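Local coordinates for virulence protein vsdE (Salmonella enterica, PDB 5LQ7) that acts as a cysteine hydrolase of the papain-like clan, a plasmid-encoded effector that suppresses host immune responses and contributes to Salmonella virulence, at residues D37-E42 / D92-K97; N67-Y72 / K97-P102; S146-S151 / V211-E216. The protein carries 5 engineered substitutions. One frame throughout, in Å; residues are numbered along the deposited sequence.

Contact 1. Residues D37-E42 / D92-K97; sequences DALSIE and DILSSK. Engineered in segment 37-42: Ser-40 (natural residue Cys).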
ATOM      1  N   ASP A  37       8.511  -5.243  14.728  1.00 17.12           N
ATOM      2  CA  ASP A  37       7.678  -4.903  15.876  1.00 21.55           C
ATOM      3  C   ASP A  37       6.254  -4.538  15.452  1.00 22.44           C
ATOM      4  O   ASP A  37       5.274  -4.847  16.150  1.00 22.13           O
ATOM      5  CB  ASP A  37       8.327  -3.743  16.616  1.00 23.58           C
ATOM      6  CG  ASP A  37       9.610  -4.170  17.351  1.00 29.28           C
ATOM      7  OD1 ASP A  37       9.791  -5.385  17.641  1.00 31.24           O
ATOM      8  OD2 ASP A  37      10.433  -3.278  17.598  1.00 34.03           O
ATOM      9  N   ALA A  38       6.139  -3.891  14.311  1.00 16.75           N
ATOM     10  CA  ALA A  38       4.846  -3.505  13.784  1.00 16.18           C
ATOM     11  C   ALA A  38       4.025  -4.632  13.176  1.00 18.07           C
ATOM     12  O   ALA A  38       2.793  -4.658  13.269  1.00 18.31           O
ATOM     13  CB  ALA A  38       4.999  -2.395  12.781  1.00 16.15           C
ATOM     14  N   LEU A  39       4.686  -5.570  12.538  1.00 15.60           N
ATOM     15  CA  LEU A  39       4.005  -6.465  11.637  1.00 16.50           C
ATOM     16  C   LEU A  39       3.406  -7.656  12.339  1.00 21.22           C
ATOM     17  O   LEU A  39       4.088  -8.280  13.144  1.00 21.02           O
ATOM     18  CB  LEU A  39       5.011  -6.921  10.574  1.00 17.35           C
ATOM     19  CG  LEU A  39       4.497  -7.705   9.383  1.00 19.31           C
ATOM     20  CD1 LEU A  39       3.681  -6.790   8.514  1.00 19.69           C
ATOM     21  CD2 LEU A  39       5.644  -8.241   8.579  1.00 18.21           C
ATOM     22  N   SER A  40       2.144  -7.974  12.038  1.00 16.08           N
ATOM     23  CA  SER A  40       1.528  -9.259  12.420  1.00 17.27           C
ATOM     24  C   SER A  40       1.238 -10.086  11.172  1.00 18.21           C
ATOM     25  O   SER A  40       0.810  -9.559  10.130  1.00 17.36           O
ATOM     26  CB  SER A  40       0.206  -9.034  13.163  1.00 20.71           C
ATOM     27  OG  SER A  40       0.464  -8.485  14.434  1.00 29.29           O
ATOM     28  N   ILE A  41       1.475 -11.389  11.266  1.00 18.79           N
ATOM     29  CA  ILE A  41       1.224 -12.336  10.200  1.00 20.18           C
ATOM     30  C   ILE A  41       0.170 -13.328  10.666  1.00 25.20           C
ATOM     31  O   ILE A  41       0.419 -14.123  11.580  1.00 26.30           O
ATOM     32  CB  ILE A  41       2.524 -13.059   9.839  1.00 22.17           C
ATOM     33  CG1 ILE A  41       3.595 -12.051   9.408  1.00 21.91           C
ATOM     34  CG2 ILE A  41       2.300 -14.118   8.764  1.00 24.68           C
ATOM     35  CD1 ILE A  41       4.944 -12.650   9.055  1.00 27.43           C
ATOM     36  N   GLU A  42      -1.007 -13.272  10.079  1.00 20.39           N
ATOM     37  CA  GLU A  42      -2.050 -14.270  10.337  1.00 26.69           C
ATOM     38  C   GLU A  42      -1.997 -15.314   9.222  1.00 33.71           C
ATOM     39  O   GLU A  42      -2.229 -14.998   8.070  1.00 32.11           O
ATOM     40  CB  GLU A  42      -3.396 -13.606  10.411  1.00 30.18           C
ATOM     41  CG  GLU A  42      -4.523 -14.482  10.905  1.00 37.71           C
ATOM     42  CD  GLU A  42      -5.510 -13.728  11.765  1.00 48.04           C
ATOM     43  OE1 GLU A  42      -5.927 -12.590  11.382  1.00 37.81           O
ATOM     44  OE2 GLU A  42      -5.863 -14.280  12.839  1.00 57.07           O
ATOM     45  N   ASP A  92      -6.471 -11.706   4.232  1.00 14.29           N
ATOM     46  CA  ASP A  92      -6.042 -10.823   5.311  1.00 14.92           C
ATOM     47  C   ASP A  92      -4.917 -11.513   6.057  1.00 17.35           C
ATOM     48  O   ASP A  92      -5.163 -12.244   6.994  1.00 19.68           O
ATOM     49  CB  ASP A  92      -7.217 -10.507   6.233  1.00 16.70           C
ATOM     50  CG  ASP A  92      -8.267  -9.588   5.602  1.00 21.49           C
ATOM     51  OD1 ASP A  92      -7.918  -8.745   4.767  1.00 18.04           O
ATOM     52  OD2 ASP A  92      -9.458  -9.671   5.982  1.00 27.36           O
ATOM     53  N   ILE A  93      -3.681 -11.308   5.607  1.00 13.53           N
ATOM     54  CA  ILE A  93      -2.505 -11.951   6.206  1.00 14.19           C
ATOM     55  C   ILE A  93      -1.692 -10.967   7.048  1.00 15.21           C
ATOM     56  O   ILE A  93      -1.463 -11.209   8.216  1.00 15.73           O
ATOM     57  CB  ILE A  93      -1.629 -12.606   5.151  1.00 16.65           C
ATOM     58  CG1 ILE A  93      -2.449 -13.662   4.391  1.00 16.20           C
ATOM     59  CG2 ILE A  93      -0.354 -13.181   5.769  1.00 15.33           C
ATOM     60  CD1 ILE A  93      -1.741 -14.278   3.240  1.00 19.68           C
ATOM     61  N   LEU A  94      -1.213  -9.908   6.407  1.00 11.48           N
ATOM     62  CA  LEU A  94      -0.372  -8.893   7.082  1.00 12.52           C
ATOM     63  C   LEU A  94      -1.165  -7.721   7.643  1.00 12.93           C
ATOM     64  O   LEU A  94      -2.146  -7.241   7.055  1.00 12.31           O
ATOM     65  CB  LEU A  94       0.644  -8.373   6.071  1.00 11.34           C
ATOM     66  CG  LEU A  94       1.559  -9.361   5.379  1.00 13.56           C
ATOM     67  CD1 LEU A  94       2.546  -8.639   4.448  1.00 13.52           C
ATOM     68  CD2 LEU A  94       2.305 -10.197   6.401  1.00 15.83           C
ATOM     69  N   SER A  95      -0.766  -7.258   8.816  1.00 13.69           N
ATOM     70  CA  SER A  95      -1.346  -6.077   9.381  1.00 13.32           C
ATOM     71  C   SER A  95      -0.275  -5.385  10.210  1.00 15.11           C
ATOM     72  O   SER A  95       0.780  -5.982  10.500  1.00 15.71           O
ATOM     73  CB  SER A  95      -2.568  -6.390  10.230  1.00 15.14           C
ATOM     74  OG  SER A  95      -2.220  -7.234  11.300  1.00 16.12           O
ATOM     75  N   SER A  96      -0.533  -4.130  10.529  1.00 13.50           N
ATOM     76  CA  SER A  96       0.428  -3.322  11.287  1.00 16.26           C
ATOM     77  C   SER A  96      -0.180  -2.741  12.564  1.00 17.92           C
ATOM     78  O   SER A  96      -1.270  -2.236  12.562  1.00 17.85           O
ATOM     79  CB  SER A  96       0.970  -2.189  10.427  1.00 18.28           C
ATOM     80  OG  SER A  96       1.735  -1.305  11.256  1.00 20.16           O
ATOM     81  N   LYS A  97       0.610  -2.805  13.639  1.00 18.97           N
ATOM     82  CA  LYS A  97       0.259  -2.126  14.965  1.00 19.11           C
ATOM     83  C   LYS A  97       1.352  -1.141  15.286  1.00 24.06           C
ATOM     84  O   LYS A  97       1.610  -0.824  16.450  1.00 25.26           O
ATOM     85  CB  LYS A  97       0.103  -3.199  16.046  1.00 23.17           C
ATOM     86  CG  LYS A  97       1.285  -4.147  16.105  1.00 32.82           C
ATOM     87  CD  LYS A  97       1.166  -5.203  17.190  1.00 39.69           C
ATOM     88  CE  LYS A  97       2.444  -6.030  17.302  1.00 43.75           C
ATOM     89  NZ  LYS A  97       2.835  -6.648  15.980  1.00 43.00           N
TER
HETATM   90  O   HOH W   1      -1.301  -6.208  13.807  1.00 30.62           O

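Contact 2. Residues N67-Y72 / K97-P102; sequences NTYVHY and KNTASP. With NA (sodium ion), chain D.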
ATOM      1  N   ASN A  67      -4.100  -1.895  12.075  1.00 15.40           N
ATOM      2  CA  ASN A  67      -4.445  -2.386  13.424  1.00 20.35           C
ATOM      3  C   ASN A  67      -3.713  -1.541  14.451  1.00 19.87           C
ATOM      4  O   ASN A  67      -3.291  -2.050  15.504  1.00 20.72           O
ATOM      5  CB  ASN A  67      -4.062  -3.859  13.531  1.00 22.38           C
ATOM      6  CG  ASN A  67      -4.618  -4.510  14.765  1.00 26.06           C
ATOM      7  OD1 ASN A  67      -5.690  -4.150  15.244  1.00 29.50           O
ATOM      8  ND2 ASN A  67      -3.902  -5.461  15.277  1.00 32.99           N
ATOM      9  N   THR A  68      -3.500  -0.274  14.125  1.00 19.78           N
ATOM     10  CA  THR A  68      -2.725   0.619  14.996  1.00 21.69           C
ATOM     11  C   THR A  68      -3.562   0.909  16.236  1.00 23.83           C
ATOM     12  O   THR A  68      -4.794   0.822  16.216  1.00 22.73           O
ATOM     13  CB  THR A  68      -2.354   1.947  14.313  1.00 19.37           C
ATOM     14  OG1 THR A  68      -3.537   2.614  13.828  1.00 21.59           O
ATOM     15  CG2 THR A  68      -1.400   1.658  13.126  1.00 19.84           C
ATOM     16  N   TYR A  69      -2.873   1.269  17.312  1.00 22.76           N
ATOM     17  CA  TYR A  69      -3.562   1.723  18.522  1.00 28.10           C
ATOM     18  C   TYR A  69      -4.267   3.032  18.256  1.00 27.86           C
ATOM     19  O   TYR A  69      -3.909   3.800  17.351  1.00 24.64           O
ATOM     20  CB  TYR A  69      -2.527   1.886  19.677  1.00 26.14           C
ATOM     21  CG  TYR A  69      -1.848   0.604  20.060  1.00 31.04           C
ATOM     22  CD1 TYR A  69      -2.554  -0.422  20.695  1.00 36.40           C
ATOM     23  CD2 TYR A  69      -0.500   0.392  19.767  1.00 34.04           C
ATOM     24  CE1 TYR A  69      -1.935  -1.612  21.028  1.00 44.66           C
ATOM     25  CE2 TYR A  69       0.129  -0.822  20.071  1.00 40.72           C
ATOM     26  CZ  TYR A  69      -0.592  -1.817  20.705  1.00 44.72           C
ATOM     27  OH  TYR A  69      -0.010  -3.017  21.049  1.00 51.28           O
ATOM     28  N   VAL A  70      -5.284   3.339  19.066  1.00 29.51           N
ATOM     29  CA  VAL A  70      -5.890   4.678  19.016  1.00 31.76           C
ATOM     30  C   VAL A  70      -4.793   5.665  19.400  1.00 29.86           C
ATOM     31  O   VAL A  70      -3.961   5.366  20.264  1.00 33.17           O
ATOM     32  CB  VAL A  70      -7.140   4.809  19.950  1.00 34.47           C
ATOM     33  CG1 VAL A  70      -7.697   6.224  19.910  1.00 37.94           C
ATOM     34  CG2 VAL A  70      -8.225   3.829  19.506  1.00 36.92           C
ATOM     35  N   HIS A  71      -4.781   6.802  18.725  1.00 28.72           N
ATOM     36  CA  HIS A  71      -3.748   7.859  18.902  1.00 32.90           C
ATOM     37  C   HIS A  71      -2.427   7.581  18.199  1.00 30.48           C
ATOM     38  O   HIS A  71      -1.499   8.377  18.299  1.00 28.32           O
ATOM     39  CB  HIS A  71      -3.440   8.179  20.373  1.00 38.46           C
ATOM     40  CG  HIS A  71      -4.665   8.459  21.185  1.00 43.35           C
ATOM     41  ND1 HIS A  71      -5.609   9.389  20.800  1.00 47.40           N
ATOM     42  CD2 HIS A  71      -5.106   7.924  22.348  1.00 45.18           C
ATOM     43  CE1 HIS A  71      -6.593   9.402  21.687  1.00 51.05           C
ATOM     44  NE2 HIS A  71      -6.311   8.523  22.635  1.00 45.68           N
ATOM     45  N   TYR A  72      -2.319   6.454  17.512  1.00 23.92           N
ATOM     46  CA  TYR A  72      -1.134   6.219  16.651  1.00 21.71           C
ATOM     47  C   TYR A  72      -1.636   6.028  15.223  1.00 21.54           C
ATOM     48  O   TYR A  72      -2.670   5.419  15.015  1.00 23.90           O
ATOM     49  CB  TYR A  72      -0.377   4.981  17.063  1.00 23.65           C
ATOM     50  CG  TYR A  72       0.296   5.081  18.409  1.00 25.41           C
ATOM     51  CD1 TYR A  72      -0.456   4.933  19.611  1.00 30.46           C
ATOM     52  CD2 TYR A  72       1.656   5.331  18.495  1.00 27.44           C
ATOM     53  CE1 TYR A  72       0.172   4.994  20.854  1.00 30.62           C
ATOM     54  CE2 TYR A  72       2.280   5.385  19.722  1.00 31.73           C
ATOM     55  CZ  TYR A  72       1.547   5.221  20.890  1.00 32.37           C
ATOM     56  OH  TYR A  72       2.225   5.308  22.108  1.00 33.83           O
ATOM     57  N   LYS A  97       0.610  -2.805  13.639  1.00 18.97           N
ATOM     58  CA  LYS A  97       0.259  -2.126  14.965  1.00 19.11           C
ATOM     59  C   LYS A  97       1.352  -1.141  15.286  1.00 24.06           C
ATOM     60  O   LYS A  97       1.610  -0.824  16.450  1.00 25.26           O
ATOM     61  CB  LYS A  97       0.103  -3.199  16.046  1.00 23.17           C
ATOM     62  CG  LYS A  97       1.285  -4.147  16.105  1.00 32.82           C
ATOM     63  CD  LYS A  97       1.166  -5.203  17.190  1.00 39.69           C
ATOM     64  CE  LYS A  97       2.444  -6.030  17.302  1.00 43.75           C
ATOM     65  NZ  LYS A  97       2.835  -6.648  15.980  1.00 43.00           N
ATOM     66  N   ASN A  98       2.006  -0.638  14.243  1.00 25.32           N
ATOM     67  CA  ASN A  98       3.150   0.280  14.351  1.00 23.62           C
ATOM     68  C   ASN A  98       2.924   1.514  15.261  1.00 25.10           C
ATOM     69  O   ASN A  98       2.005   2.308  15.043  1.00 23.52           O
ATOM     70  CB  ASN A  98       3.482   0.795  12.921  1.00 21.83           C
ATOM     71  CG  ASN A  98       4.844   1.452  12.816  1.00 25.88           C
ATOM     72  OD1 ASN A  98       5.651   1.435  13.764  1.00 22.46           O
ATOM     73  ND2 ASN A  98       5.126   2.034  11.633  1.00 20.07           N
ATOM     74  N   THR A  99       3.801   1.685  16.252  1.00 24.44           N
ATOM     75  CA  THR A  99       3.738   2.863  17.127  1.00 23.89           C
ATOM     76  C   THR A  99       4.827   3.871  16.783  1.00 22.78           C
ATOM     77  O   THR A  99       4.913   4.933  17.400  1.00 28.06           O
ATOM     78  CB  THR A  99       3.925   2.463  18.631  1.00 27.18           C
ATOM     79  OG1 THR A  99       5.130   1.718  18.788  1.00 24.33           O
ATOM     80  CG2 THR A  99       2.753   1.620  19.131  1.00 27.13           C
ATOM     81  N   ALA A 100       5.656   3.548  15.794  1.00 22.72           N
ATOM     82  CA  ALA A 100       6.763   4.433  15.378  1.00 23.55           C
ATOM     83  C   ALA A 100       6.260   5.601  14.500  1.00 26.58           C
ATOM     84  O   ALA A 100       5.051   5.744  14.203  1.00 22.44           O
ATOM     85  CB  ALA A 100       7.832   3.596  14.650  1.00 24.68           C
ATOM     86  N   SER A 101       7.191   6.458  14.087  1.00 22.09           N
ATOM     87  CA  SER A 101       6.867   7.659  13.337  1.00 21.08           C
ATOM     88  C   SER A 101       6.126   7.348  12.034  1.00 20.04           C
ATOM     89  O   SER A 101       6.517   6.430  11.280  1.00 19.81           O
ATOM     90  CB  SER A 101       8.106   8.452  13.025  1.00 19.71           C
ATOM     91  OG  SER A 101       7.790   9.603  12.268  1.00 16.84           O
ATOM     92  N   PRO A 102       5.074   8.124  11.749  1.00 20.03           N
ATOM     93  CA  PRO A 102       4.391   7.995  10.419  1.00 18.66           C
ATOM     94  C   PRO A 102       5.243   8.462   9.281  1.00 20.56           C
ATOM     95  O   PRO A 102       4.995   8.100   8.150  1.00 18.52           O
ATOM     96  CB  PRO A 102       3.141   8.876  10.576  1.00 18.21           C
ATOM     97  CG  PRO A 102       2.907   8.922  12.095  1.00 21.08           C
ATOM     98  CD  PRO A 102       4.278   8.947  12.691  1.00 20.19           C
TER
HETATM   99 NA    NA D 303      -4.668   4.314  15.030  1.00 22.21          NA
HETATM  100  O   HOH W   2      -6.693   3.195  15.357  1.00 35.19           O
HETATM  101  O   HOH W   3      -0.090   1.560  16.784  1.00 22.64           O
HETATM  102  O   HOH W   4      -5.942   6.398  15.842  1.00 37.97           O
HETATM  103  O   HOH W   5      -5.233   5.153  12.863  1.00 28.09           O

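Contact 3. Residues S146-S151 / V211-E216; sequences SSFIIS and VRAYDE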
ATOM      1  N   SER A 146      -4.266  -5.126 -12.014  1.00 13.53           N
ATOM      2  CA  SER A 146      -5.412  -4.490 -11.367  1.00 12.72           C
ATOM      3  C   SER A 146      -5.134  -3.994  -9.948  1.00 12.03           C
ATOM      4  O   SER A 146      -6.044  -3.546  -9.305  1.00 13.51           O
ATOM      5  CB  SER A 146      -6.543  -5.484 -11.327  1.00 17.99           C
ATOM      6  OG  SER A 146      -6.164  -6.623 -10.624  1.00 21.32           O
ATOM      7  N   SER A 147      -3.894  -4.116  -9.468  1.00 10.17           N
ATOM      8  CA  SER A 147      -3.578  -3.695  -8.118  1.00  9.12           C
ATOM      9  C   SER A 147      -2.210  -3.048  -8.096  1.00  9.32           C
ATOM     10  O   SER A 147      -1.242  -3.629  -8.603  1.00  9.07           O
ATOM     11  CB  SER A 147      -3.654  -4.880  -7.169  1.00  9.04           C
ATOM     12  OG  SER A 147      -3.259  -4.540  -5.836  1.00 10.97           O
ATOM     13  N   PHE A 148      -2.110  -1.892  -7.450  1.00  8.30           N
ATOM     14  CA  PHE A 148      -0.909  -1.078  -7.483  1.00  8.52           C
ATOM     15  C   PHE A 148      -0.671  -0.365  -6.168  1.00  7.99           C
ATOM     16  O   PHE A 148      -1.625  -0.042  -5.445  1.00  7.79           O
ATOM     17  CB  PHE A 148      -0.961   0.012  -8.568  1.00 10.19           C
ATOM     18  CG  PHE A 148      -1.202  -0.523  -9.967  1.00 11.88           C
ATOM     19  CD1 PHE A 148      -2.493  -0.773 -10.384  1.00 13.77           C
ATOM     20  CD2 PHE A 148      -0.131  -0.872 -10.757  1.00 15.80           C
ATOM     21  CE1 PHE A 148      -2.728  -1.321 -11.653  1.00 18.36           C
ATOM     22  CE2 PHE A 148      -0.390  -1.427 -12.057  1.00 17.77           C
ATOM     23  CZ  PHE A 148      -1.674  -1.650 -12.427  1.00 17.44           C
ATOM     24  N   ILE A 149       0.577  -0.064  -5.906  1.00  8.16           N
ATOM     25  CA  ILE A 149       0.976   0.879  -4.843  1.00  7.71           C
ATOM     26  C   ILE A 149       1.361   2.185  -5.523  1.00  8.62           C
ATOM     27  O   ILE A 149       2.107   2.213  -6.525  1.00 10.47           O
ATOM     28  CB  ILE A 149       2.162   0.375  -4.015  1.00  8.85           C
ATOM     29  CG1 ILE A 149       1.865  -1.024  -3.432  1.00 10.50           C
ATOM     30  CG2 ILE A 149       2.448   1.325  -2.886  1.00  8.82           C
ATOM     31  CD1 ILE A 149       3.077  -1.693  -2.737  1.00 11.51           C
ATOM     32  N   ILE A 150       0.804   3.280  -5.008  1.00  8.13           N
ATOM     33  CA  ILE A 150       1.055   4.615  -5.525  1.00  8.82           C
ATOM     34  C   ILE A 150       1.956   5.347  -4.541  1.00 11.13           C
ATOM     35  O   ILE A 150       1.687   5.307  -3.331  1.00 11.67           O
ATOM     36  CB  ILE A 150      -0.242   5.431  -5.667  1.00  9.78           C
ATOM     37  CG1 ILE A 150      -1.395   4.560  -6.232  1.00 12.25           C
ATOM     38  CG2 ILE A 150       0.004   6.700  -6.471  1.00 11.50           C
ATOM     39  CD1 ILE A 150      -1.139   4.026  -7.531  1.00 13.95           C
ATOM     40  N   SER A 151       2.992   5.969  -5.042  1.00 12.63           N
ATOM     41  CA  SER A 151       3.905   6.823  -4.228  1.00 12.61           C
ATOM     42  C   SER A 151       3.747   8.226  -4.705  1.00 15.65           C
ATOM     43  O   SER A 151       3.795   8.496  -5.903  1.00 16.01           O
ATOM     44  CB  SER A 151       5.360   6.370  -4.362  1.00 14.29           C
ATOM     45  OG  SER A 151       5.514   5.094  -3.883  1.00 19.42           O
ATOM     46  N   VAL A 211       3.957   4.537  -9.795  1.00 11.24           N
ATOM     47  CA  VAL A 211       3.181   3.337  -9.501  0.55 11.36           C
ATOM     48  C   VAL A 211       4.075   2.120  -9.540  1.00 11.21           C
ATOM     49  O   VAL A 211       5.044   2.046 -10.314  1.00 11.60           O
ATOM     50  CB  VAL A 211       1.932   3.140 -10.424  0.55 12.04           C
ATOM     51  CG1 VAL A 211       1.038   4.387 -10.422  0.55 13.04           C
ATOM     52  CG2 VAL A 211       2.310   2.759 -11.857  0.55 13.30           C
ATOM     53  N   ARG A 212       3.788   1.156  -8.667  1.00 11.04           N
ATOM     54  CA  ARG A 212       4.526  -0.121  -8.659  1.00  9.91           C
ATOM     55  C   ARG A 212       3.637  -1.261  -8.237  1.00 10.84           C
ATOM     56  O   ARG A 212       2.576  -1.049  -7.637  1.00 10.57           O
ATOM     57  CB  ARG A 212       5.752  -0.028  -7.772  1.00 10.35           C
ATOM     58  CG  ARG A 212       5.515   0.028  -6.294  1.00 10.39           C
ATOM     59  CD  ARG A 212       6.810   0.384  -5.547  1.00 13.57           C
ATOM     60  NE  ARG A 212       6.822  -0.045  -4.122  1.00 17.93           N
ATOM     61  CZ  ARG A 212       6.310   0.649  -3.110  1.00 16.75           C
ATOM     62  NH1 ARG A 212       5.745   1.813  -3.310  1.00 18.94           N
ATOM     63  NH2 ARG A 212       6.348   0.136  -1.893  1.00 15.09           N
ATOM     64  N   ALA A 213       4.021  -2.472  -8.559  1.00 10.55           N
ATOM     65  CA  ALA A 213       3.202  -3.626  -8.275  1.00 10.28           C
ATOM     66  C   ALA A 213       4.046  -4.869  -8.189  1.00 13.22           C
ATOM     67  O   ALA A 213       5.090  -4.988  -8.891  1.00 15.98           O
ATOM     68  CB  ALA A 213       2.100  -3.828  -9.317  1.00 10.98           C
ATOM     69  N   TYR A 214       3.617  -5.771  -7.336  1.00 10.96           N
ATOM     70  CA  TYR A 214       4.218  -7.082  -7.176  1.00 13.18           C
ATOM     71  C   TYR A 214       3.670  -8.038  -8.207  1.00 16.51           C
ATOM     72  O   TYR A 214       2.480  -8.136  -8.376  1.00 17.31           O
ATOM     73  CB  TYR A 214       3.897  -7.636  -5.773  1.00 12.71           C
ATOM     74  CG  TYR A 214       4.409  -9.025  -5.515  1.00 15.22           C
ATOM     75  CD1 TYR A 214       5.773  -9.299  -5.523  1.00 14.89           C
ATOM     76  CD2 TYR A 214       3.530 -10.056  -5.248  1.00 21.53           C
ATOM     77  CE1 TYR A 214       6.238 -10.556  -5.247  1.00 19.27           C
ATOM     78  CE2 TYR A 214       3.988 -11.346  -4.969  1.00 23.91           C
ATOM     79  CZ  TYR A 214       5.353 -11.574  -4.986  1.00 25.44           C
ATOM     80  OH  TYR A 214       5.825 -12.855  -4.734  1.00 35.16           O
ATOM     81  N   ASP A 215       4.582  -8.753  -8.848  1.00 19.37           N
ATOM     82  CA  ASP A 215       4.255  -9.744  -9.867  1.00 32.39           C
ATOM     83  C   ASP A 215       4.894 -11.073  -9.444  1.00 33.77           C
ATOM     84  O   ASP A 215       6.015 -11.095  -9.006  1.00 38.42           O
ATOM     85  CB  ASP A 215       4.775  -9.244 -11.229  1.00 36.86           C
ATOM     86  CG  ASP A 215       4.739 -10.299 -12.298  1.00 49.82           C
ATOM     87  OD1 ASP A 215       3.626 -10.714 -12.693  1.00 60.76           O
ATOM     88  OD2 ASP A 215       5.833 -10.706 -12.758  1.00 64.76           O
ATOM     89  N   GLU A 216       4.135 -12.156  -9.511  1.00 46.88           N
ATOM     90  CA  GLU A 216       4.656 -13.500  -9.232  1.00 53.79           C
ATOM     91  C   GLU A 216       4.968 -14.193 -10.560  1.00 51.65           C
ATOM     92  O   GLU A 216       6.050 -13.996 -11.123  1.00 54.44           O
ATOM     93  CB  GLU A 216       3.655 -14.324  -8.401  1.00 56.18           C
ATOM     94  CG  GLU A 216       4.064 -14.488  -6.930  1.00 55.89           C
ATOM     95  CD  GLU A 216       2.953 -15.081  -6.052  1.00 60.95           C
ATOM     96  OE1 GLU A 216       1.817 -15.252  -6.573  1.00 56.99           O
ATOM     97  OE2 GLU A 216       3.193 -15.357  -4.834  1.00 58.12           O
TER
HETATM   98  O   HOH W   6       4.858   3.226  -5.836  1.00 18.51           O

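Contact 1. Residues D37-E42 / D92-K97
Ser-40 and Ser-95 face each other as the hydrogen-bonded pair of a short antiparallel ladder. Ser-40 N gives a nearly linear bond to Ser-95 O (2.9 Å, 172°), and Ser-95 N returns one to Ser-40 O at 3.1 Å. The ladder continues at both ends: Lys-97 N donates to Ala-38 O, and Glu-42 N reaches Ile-93 O at 2.8 Å. Between these rungs the carbonyls also receive CA-H contacts, such as Leu-94 CA to Ser-40 O at 3.3 Å.

The two serine hydroxyls, one on the engineered Ser-40 (cysteine in the natural protein), do not bond each other directly. Water 1 joins them, 2.9 Å from Ser-40 OG and equally far from Ser-95 OG.

The Lys-97 side chain folds back over the end of the ladder. Its CG sits between the backbone N and the carbonyl carbon (chi1 51°), close to Ala-38 O, and the chain then runs straight until it bends at its last torsion. This bend brings NZ within 3.0 Å of Asp-37 O, which it approaches from above the carbonyl plane. Weaker bonds run from NZ to Ala-38 O and Ser-40 OG. The ammonium thus gathers carbonyls where helix 29-38 ends and strand 39-41 begins, and would probably offset the partial negative charge there.

The face carrying Leu-39, Ile-41 and Leu-94 is mostly apolar, Ser-96 OG being turned to Asn-98 N. Ile-41 CG1 lies alongside Leu-94 CD2 at 3.8 Å, while Leu-39 CD1 leans towards Leu-94 CB; Leu-39 and Leu-94 both also pack on Cys-82 and Ile-115. At the far end, the Glu-42 carboxylate turns instead to Tyr-64. A two-stranded antiparallel ribbon, 39-41 with 94-96, results; set among helices, it is consistent with the helical half of a papain-like fold.

Contact 2. Residues N67-Y72 / K97-P102
Thr-99 CG2 sits over one face of the Tyr-72 ring, a CH-pi contact with the methyl 4.0 Å from the ring centroid and 19° off its normal. Tyr-72 closes a type II beta turn that begins at Tyr-69, and the same turn carries a sodium site. The positive phi of His-71 (79°) at the third position and the bond from Tyr-72 N to Tyr-69 O both fit that turn type.

Followed outward, the Tyr-72 side chain meets the 97-102 loop through CB and the CD2-CE2 side of its ring. CB, whose bond points at the loop, passes near Asn-98 O. The ring leaves anti to the carbonyl carbon (chi1 -67°), which lays one side along Thr-99: CD2 touches Thr-99 CA and O, and CE2 lies 3.5 Å from Thr-99 CB. CZ is already farther off, 4.2 Å from Thr-99 CG2. That methyl has a second aromatic neighbour, since Tyr-69 brings its ring edge up to it, with CD2 at 3.5 Å. The methyl therefore sits in the corner between the two rings, meeting a face of Tyr-72 and the edge of Tyr-69.

No direct hydrogen bond crosses the contact. Water 3 supplies a bridge, accepting from Tyr-69 N and donating to Asn-98 O. Within the second loop, Asn-98 OD1 takes the N-H of Ala-100, making an Asx turn.

The sodium ion has six oxygen ligands, namely Tyr-69 O, Tyr-72 O, Thr-68 OG1 and waters 2, 4 and 5. Two of the waters are positioned by backbone, water 2 donating to Thr-68 O and water 4 accepting from His-71 N. Thr-68 OG1, which also bonds Asn-66, stands 2.4 Å from the sodium.

Contact 3. Residues S146-S151 / V211-E216
Ile-149 O is gripped twice, by Arg-212 N at 2.9 Å and by water 6, which donates to it from 3.0 Å. The water also donates to Ser-151 OG and accepts from Arg-212 NH1, lying at the edge of the guanidinium and in its plane. The partner rung is shorter: Ile-149 N meets Arg-212 O at 2.8 Å, with an almost linear N-H...O angle of 171°.

Arg-212 CG lies between the backbone N and the carbonyl carbon (chi1 71°), and the chain runs extended from CG to NE, a course that carries the guanidinium across Ile-149. Ile-149 CD1 rests 3.8 Å above one guanidinium face, towards its rim. These residues pair strand 209-212, an outermost strand, with strand 147-157 in the four-stranded antiparallel sheet, the kind of sheet expected of a papain-like fold. Asp-112 forms a salt bridge with NH2 and Asp-166 with NH1, and the two carboxylates probably balance the charge of this buried arginine; Asp-166 also bonds Ser-151 OG.

On the other face of the sheet from Arg-212, Ile-150 CD1 lies beside Val-211 CG1 in one of the two conformers of that valine. Further along, Ala-213 CB approaches Ser-147 O and Phe-148 CD2.

How the contacts relate
Contacts 1 and 2 are neighbours, with centres 12 Å apart, and they interleave along the chain in the order 37-42, 67-72, 92-97, 97-102. Lys-97 belongs to both, at the point where strand 94-96 gives way to the loop beside the sodium site. Ser-96 O and Asn-67 N, 2.9 Å apart, probably form a further bond between them, and Ala-38 packs on Asn-98. Contact 3 follows later in sequence on the opposite side of the chain's centre, its centre 19 Å from contact 1 and 24 Å from contact 2. Helix 76-89 touches both contacts 1 and 3, so it links the two-stranded ribbon to the four-stranded sheet.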